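Local coordinates for peptidase M14, carboxypeptidase A (Thermoplasmatales archaeon SCGC AB-540-F20, PDB 4XED), which is probably a zinc carboxypeptidase of the M14 family, represented here by its calcium-binding PKD domain, a likely accessory module for binding, at residues A[4-12]-A[78-89]. Numbering follows the deposited sequence.
Sequences NDPPNIPNV and AKAKDILNYESS. With CA (calcium ion), chain B; EDO (1,2-ethanediol), chain C.
A calcium site at one end of the PKD beta sandwich joins N4 and D5 of the N-terminal segment to D82 of the 78-89 segment. The ion takes N4 OD1, the backbone O of D5 at 2.3 Å and D82 OD2; D32, N34 and D36 complete the shell. N4 is tied to D82 indirectly through this shared ion and directly by one bond: ND2 donates to D82 OD2 at 2.9 Å, on the syn side of the carboxylate and nearly within its own amide plane. The other oxygen, D82 OD1, accepts the backbone N of Y86 from above the carboxylate plane, a bond from just after the type I turn D82–N85 that would limit the ligand's rotation. The Y86 ring swings away from its own backbone N (chi1 -152°) and lies alongside P6, whose CD makes a CH-pi contact over one face, 3.9 Å from the centroid; N4 O sits at the ring edge. Further along, P7 and P10 lean onto the strand, P7 CB meeting A80 CB at 4.0 Å and P10 CG reaching the same methyl. S88 closes this row: its OG accepts A80 N at 2.9 Å and donates to S89 O, while its CB packs against P7 O at 3.2 Å. Replacing this serine by alanine is likely to leave A80 N without its side-chain acceptor and S89 O without that donor. Beyond, V12 CG2 touches A78 CB at 4.0 Å, where the two sheets face each other. A proline-containing N-terminal segment laid against inner strand 72-82, with calcium closing the sandwich end, is consistent with the Ig-like PKD fold.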
ATOM      1  N   ASN A   4      17.149   8.569  14.083  1.00 19.06           N
ATOM      2  CA  ASN A   4      16.309   8.118  12.969  1.00 14.02           C
ATOM      3  C   ASN A   4      14.842   8.175  13.314  1.00 12.91           C
ATOM      4  O   ASN A   4      14.432   7.845  14.435  1.00 14.95           O
ATOM      5  CB  ASN A   4      16.691   6.710  12.572  1.00 13.63           C
ATOM      6  CG  ASN A   4      15.926   6.230  11.389  1.00 11.00           C
ATOM      7  OD1 ASN A   4      15.831   6.928  10.389  1.00 10.89           O
ATOM      8  ND2 ASN A   4      15.380   5.029  11.484  1.00 11.38           N
ATOM      9  N   ASP A   5      14.046   8.592  12.340  1.00 11.47           N
ATOM     10  CA  ASP A   5      12.580   8.609  12.474  1.00 11.18           C
ATOM     11  C   ASP A   5      11.964   7.597  11.519  1.00 10.12           C
ATOM     12  O   ASP A   5      12.529   7.337  10.467  1.00  9.50           O
ATOM     13  CB  ASP A   5      12.065  10.022  12.157  1.00 14.33           C
ATOM     14  CG  ASP A   5      12.779  11.089  12.955  1.00 17.84           C
ATOM     15  OD1 ASP A   5      12.621  11.083  14.192  1.00 22.07           O
ATOM     16  OD2 ASP A   5      13.520  11.918  12.347  1.00 20.38           O
ATOM     17  N   PRO A   6      10.782   7.057  11.864  1.00  9.87           N
ATOM     18  CA  PRO A   6      10.129   6.114  10.949  1.00  9.85           C
ATOM     19  C   PRO A   6       9.471   6.842   9.802  1.00  9.21           C
ATOM     20  O   PRO A   6       9.197   8.047   9.891  1.00  9.09           O
ATOM     21  CB  PRO A   6       9.067   5.448  11.825  1.00 13.00           C
ATOM     22  CG  PRO A   6       8.682   6.505  12.776  1.00 15.00           C
ATOM     23  CD  PRO A   6       9.934   7.334  13.040  1.00 13.50           C
ATOM     24  N   PRO A   7       9.201   6.118   8.709  1.00  8.95           N
ATOM     25  CA  PRO A   7       8.471   6.773   7.634  1.00  8.58           C
ATOM     26  C   PRO A   7       7.109   7.244   8.102  1.00  7.43           C
ATOM     27  O   PRO A   7       6.517   6.719   9.069  1.00  8.31           O
ATOM     28  CB  PRO A   7       8.309   5.662   6.585  1.00  9.20           C
ATOM     29  CG  PRO A   7       9.405   4.700   6.860  1.00 10.35           C
ATOM     30  CD  PRO A   7       9.547   4.722   8.361  1.00 10.58           C
ATOM     31  N   ASN A   8       6.619   8.252   7.389  1.00  6.93           N
ATOM     32  CA  ASN A   8       5.239   8.666   7.536  1.00  7.71           C
ATOM     33  C   ASN A   8       4.284   7.573   7.078  1.00  7.17           C
ATOM     34  O   ASN A   8       4.651   6.647   6.355  1.00  7.33           O
ATOM     35  CB  ASN A   8       5.049   9.977   6.802  1.00  9.39           C
ATOM     36  CG  ASN A   8       5.818  11.073   7.467  1.00 12.83           C
ATOM     37  OD1 ASN A   8       5.673  11.290   8.661  1.00 17.87           O
ATOM     38  ND2 ASN A   8       6.711  11.703   6.735  1.00 15.27           N
ATOM     39  N   ILE A   9       3.041   7.674   7.488  1.00  7.55           N
ATOM     40  CA  ILE A   9       2.065   6.688   7.109  1.00  7.69           C
ATOM     41  C   ILE A   9       1.785   6.794   5.609  1.00  7.26           C
ATOM     42  O   ILE A   9       1.494   7.891   5.085  1.00  7.50           O
ATOM     43  CB  ILE A   9       0.766   6.952   7.874  1.00  8.16           C
ATOM     44  CG1 ILE A   9       0.999   6.835   9.370  1.00 10.51           C
ATOM     45  CG2 ILE A   9      -0.274   5.978   7.469  1.00 11.16           C
ATOM     46  CD1 ILE A   9      -0.179   7.243  10.238  1.00 13.72           C
ATOM     47  N   PRO A  10       1.797   5.653   4.894  1.00  6.20           N
ATOM     48  CA  PRO A  10       1.527   5.744   3.463  1.00  6.56           C
ATOM     49  C   PRO A  10       0.122   6.163   3.102  1.00  6.03           C
ATOM     50  O   PRO A  10      -0.839   5.912   3.835  1.00  7.42           O
ATOM     51  CB  PRO A  10       1.796   4.319   2.965  1.00  5.28           C
ATOM     52  CG  PRO A  10       2.798   3.761   3.958  1.00  6.63           C
ATOM     53  CD  PRO A  10       2.349   4.323   5.252  1.00  7.18           C
ATOM     54  N   ASN A  11       0.037   6.766   1.928  1.00  4.82           N
ATOM     55  CA  ASN A  11      -1.220   7.071   1.274  1.00  4.48           C
ATOM     56  C   ASN A  11      -1.470   6.047   0.162  1.00  5.22           C
ATOM     57  O   ASN A  11      -0.552   5.663  -0.554  1.00  6.07           O
ATOM     58  CB  ASN A  11      -1.159   8.475   0.677  1.00  5.01           C
ATOM     59  CG  ASN A  11      -1.120   9.547   1.713  1.00  6.19           C
ATOM     60  OD1 ASN A  11      -2.156   9.900   2.289  1.00  7.00           O
ATOM     61  ND2 ASN A  11       0.084   9.996   2.053  1.00  6.40           N
ATOM     62  N   VAL A  12      -2.748   5.671   0.005  1.00  5.32           N
ATOM     63  CA  VAL A  12      -3.218   4.731  -1.006  1.00  6.03           C
ATOM     64  C   VAL A  12      -4.423   5.312  -1.741  1.00  4.63           C
ATOM     65  O   VAL A  12      -5.432   5.576  -1.091  1.00  5.95           O
ATOM     66  CB  VAL A  12      -3.678   3.384  -0.363  1.00  8.90           C
ATOM     67  CG1 VAL A  12      -4.063   2.387  -1.447  1.00 11.63           C
ATOM     68  CG2 VAL A  12      -2.654   2.834   0.624  1.00 12.08           C
ATOM     69  N   ALA A  78      -1.358  -0.287   3.694  1.00  5.55           N
ATOM     70  CA  ALA A  78       0.056  -0.192   3.393  1.00  4.96           C
ATOM     71  C   ALA A  78       0.798   0.462   4.532  1.00  4.81           C
ATOM     72  O   ALA A  78       0.372   1.468   5.075  1.00  5.45           O
ATOM     73  CB  ALA A  78       0.287   0.575   2.109  1.00  6.90           C
ATOM     74  N   LYS A  79       1.938  -0.128   4.884  1.00  4.83           N
ATOM     75  CA  LYS A  79       2.903   0.477   5.823  1.00  4.72           C
ATOM     76  C   LYS A  79       4.277   0.492   5.151  1.00  5.16           C
ATOM     77  O   LYS A  79       4.468  -0.159   4.114  1.00  6.03           O
ATOM     78  CB  LYS A  79       2.918  -0.241   7.171  1.00  7.03           C
ATOM     79  CG  LYS A  79       3.388  -1.670   7.104  1.00  6.35           C
ATOM     80  CD  LYS A  79       3.440  -2.338   8.482  1.00  8.35           C
ATOM     81  CE  LYS A  79       3.653  -3.862   8.332  1.00  9.66           C
ATOM     82  NZ  LYS A  79       3.917  -4.504   9.675  1.00 12.10           N
ATOM     83  N   ALA A  80       5.204   1.258   5.716  1.00  5.21           N
ATOM     84  CA  ALA A  80       6.515   1.376   5.110  1.00  6.31           C
ATOM     85  C   ALA A  80       7.557   1.266   6.224  1.00  6.10           C
ATOM     86  O   ALA A  80       7.312   1.601   7.390  1.00  7.86           O
ATOM     87  CB  ALA A  80       6.660   2.702   4.407  1.00  6.73           C
ATOM     88  N   LYS A  81       8.769   0.839   5.874  1.00  6.92           N
ATOM     89  CA  LYS A  81       9.867   0.858   6.822  1.00  7.31           C
ATOM     90  C   LYS A  81      11.097   1.358   6.108  1.00  6.57           C
ATOM     91  O   LYS A  81      11.293   1.147   4.917  1.00  7.44           O
ATOM     92  CB  LYS A  81      10.117  -0.504   7.446  1.00  9.56           C
ATOM     93  CG  LYS A  81      10.795  -1.497   6.549  1.00 10.46           C
ATOM     94  CD  LYS A  81      10.932  -2.856   7.252  1.00 12.09           C
ATOM     95  CE  LYS A  81      11.486  -3.871   6.304  1.00 14.50           C
ATOM     96  NZ  LYS A  81      11.708  -5.185   6.971  1.00 21.70           N
ATOM     97  N   ASP A  82      11.924   2.071   6.838  1.00  7.13           N
ATOM     98  CA  ASP A  82      13.142   2.553   6.245  1.00  7.27           C
ATOM     99  C   ASP A  82      14.261   1.503   6.279  1.00  7.71           C
ATOM    100  O   ASP A  82      14.038   0.376   6.644  1.00  8.35           O
ATOM    101  CB  ASP A  82      13.553   3.882   6.897  1.00  7.34           C
ATOM    102  CG  ASP A  82      13.864   3.793   8.386  1.00  8.70           C
ATOM    103  OD1 ASP A  82      14.088   2.703   8.933  1.00  8.33           O
ATOM    104  OD2 ASP A  82      13.935   4.878   9.007  1.00  9.65           O
ATOM    105  N   ILE A  83      15.475   1.895   5.879  1.00  9.88           N
ATOM    106  CA  ILE A  83      16.588   0.975   5.755  1.00 11.40           C
ATOM    107  C   ILE A  83      17.004   0.436   7.111  1.00 11.11           C
ATOM    108  O   ILE A  83      17.496  -0.689   7.197  1.00 12.93           O
ATOM    109  CB  ILE A  83      17.788   1.656   5.042  1.00 14.65           C
ATOM    110  CG1 ILE A  83      17.349   2.143   3.661  1.00 16.01           C
ATOM    111  CG2 ILE A  83      18.986   0.730   4.943  1.00 18.18           C
ATOM    112  CD1 ILE A  83      16.591   1.087   2.808  1.00 16.95           C
ATOM    113  N   LEU A  84      16.790   1.217   8.166  1.00 10.82           N
ATOM    114  CA  LEU A  84      17.003   0.780   9.546  1.00 12.43           C
ATOM    115  C   LEU A  84      15.831  -0.005  10.146  1.00 11.61           C
ATOM    116  O   LEU A  84      15.833  -0.332  11.331  1.00 13.58           O
ATOM    117  CB  LEU A  84      17.337   1.996  10.416  1.00 14.51           C
ATOM    118  CG  LEU A  84      18.716   2.622  10.133  1.00 17.61           C
ATOM    119  CD1 LEU A  84      18.821   3.998  10.738  1.00 18.96           C
ATOM    120  CD2 LEU A  84      19.895   1.752  10.604  1.00 19.83           C
ATOM    121  N   ASN A  85      14.842  -0.319   9.319  1.00 10.32           N
ATOM    122  CA  ASN A  85      13.724  -1.178   9.697  1.00 10.17           C
ATOM    123  C   ASN A  85      12.756  -0.571  10.703  1.00  9.45           C
ATOM    124  O   ASN A  85      11.986  -1.302  11.330  1.00 11.36           O
ATOM    125  CB  ASN A  85      14.218  -2.576  10.083  1.00 12.89           C
ATOM    126  CG  ASN A  85      14.896  -3.247   8.929  1.00 12.27           C
ATOM    127  OD1 ASN A  85      14.322  -3.354   7.852  1.00 15.35           O
ATOM    128  ND2 ASN A  85      16.142  -3.663   9.127  1.00 15.80           N
ATOM    129  N   TYR A  86      12.746   0.759  10.772  1.00  7.80           N
ATOM    130  CA  TYR A  86      11.805   1.488  11.610  1.00  7.98           C
ATOM    131  C   TYR A  86      10.498   1.582  10.817  1.00  7.08           C
ATOM    132  O   TYR A  86      10.478   2.125   9.709  1.00  8.15           O
ATOM    133  CB  TYR A  86      12.383   2.857  11.917  1.00  8.26           C
ATOM    134  CG  TYR A  86      11.972   3.515  13.221  1.00  9.03           C
ATOM    135  CD1 TYR A  86      11.088   2.928  14.103  1.00  9.36           C
ATOM    136  CD2 TYR A  86      12.498   4.750  13.566  1.00  9.63           C
ATOM    137  CE1 TYR A  86      10.749   3.559  15.310  1.00 10.50           C
ATOM    138  CE2 TYR A  86      12.171   5.393  14.764  1.00 11.41           C
ATOM    139  CZ  TYR A  86      11.284   4.795  15.621  1.00 10.52           C
ATOM    140  OH  TYR A  86      10.950   5.419  16.806  1.00 12.24           O
ATOM    141  N   GLU A  87       9.422   1.046  11.392  1.00  6.49           N
ATOM    142  CA  GLU A  87       8.174   0.890  10.658  1.00  6.99           C
ATOM    143  C   GLU A  87       7.141   1.964  10.967  1.00  6.88           C
ATOM    144  O   GLU A  87       6.935   2.347  12.118  1.00  7.86           O
ATOM    145  CB  GLU A  87       7.533  -0.475  10.959  1.00  9.38           C
ATOM    146  CG  GLU A  87       8.321  -1.727  10.533  1.00 13.78           C
ATOM    147  CD  GLU A  87       7.538  -3.067  10.655  1.00 14.91           C
ATOM    148  OE1 GLU A  87       6.284  -3.078  10.536  1.00 14.75           O
ATOM    149  OE2 GLU A  87       8.193  -4.121  10.827  1.00 19.16           O
ATOM    150  N   SER A  88       6.425   2.391   9.927  1.00  5.81           N
ATOM    151  CA  SER A  88       5.278   3.288  10.044  1.00  5.79           C
ATOM    152  C   SER A  88       4.008   2.566  10.483  1.00  5.67           C
ATOM    153  O   SER A  88       3.940   1.357  10.529  1.00  6.50           O
ATOM    154  CB  SER A  88       5.010   3.945   8.694  1.00  6.12           C
ATOM    155  OG  SER A  88       4.330   3.068   7.808  1.00  5.54           O
ATOM    156  N   SER A  89       2.987   3.362  10.771  1.00  5.32           N
ATOM    157  CA  SER A  89       1.615   2.887  10.889  1.00  5.37           C
ATOM    158  C   SER A  89       1.009   2.613   9.500  1.00  5.44           C
ATOM    159  O   SER A  89       1.651   2.864   8.493  1.00  5.79           O
ATOM    160  CB  SER A  89       0.777   3.879  11.694  1.00  6.01           C
ATOM    161  OG  SER A  89       1.098   3.751  13.052  1.00  6.25           O
TER
HETATM  162 CA    CA B 101      14.058   7.226   8.732  1.00  8.38          CA
HETATM  163  C1  EDO C 102       3.530  -8.071   8.998  1.00 32.83           C
HETATM  164  O1  EDO C 102       4.599  -7.149   9.140  1.00 29.92           O
HETATM  165  C2  EDO C 102       2.227  -7.293   9.068  1.00 33.00           C
HETATM  166  O2  EDO C 102       1.173  -8.174   9.483  1.00 33.46           O
HETATM  167  O   HOH W   1       3.953   6.103  11.328  1.00 21.71           O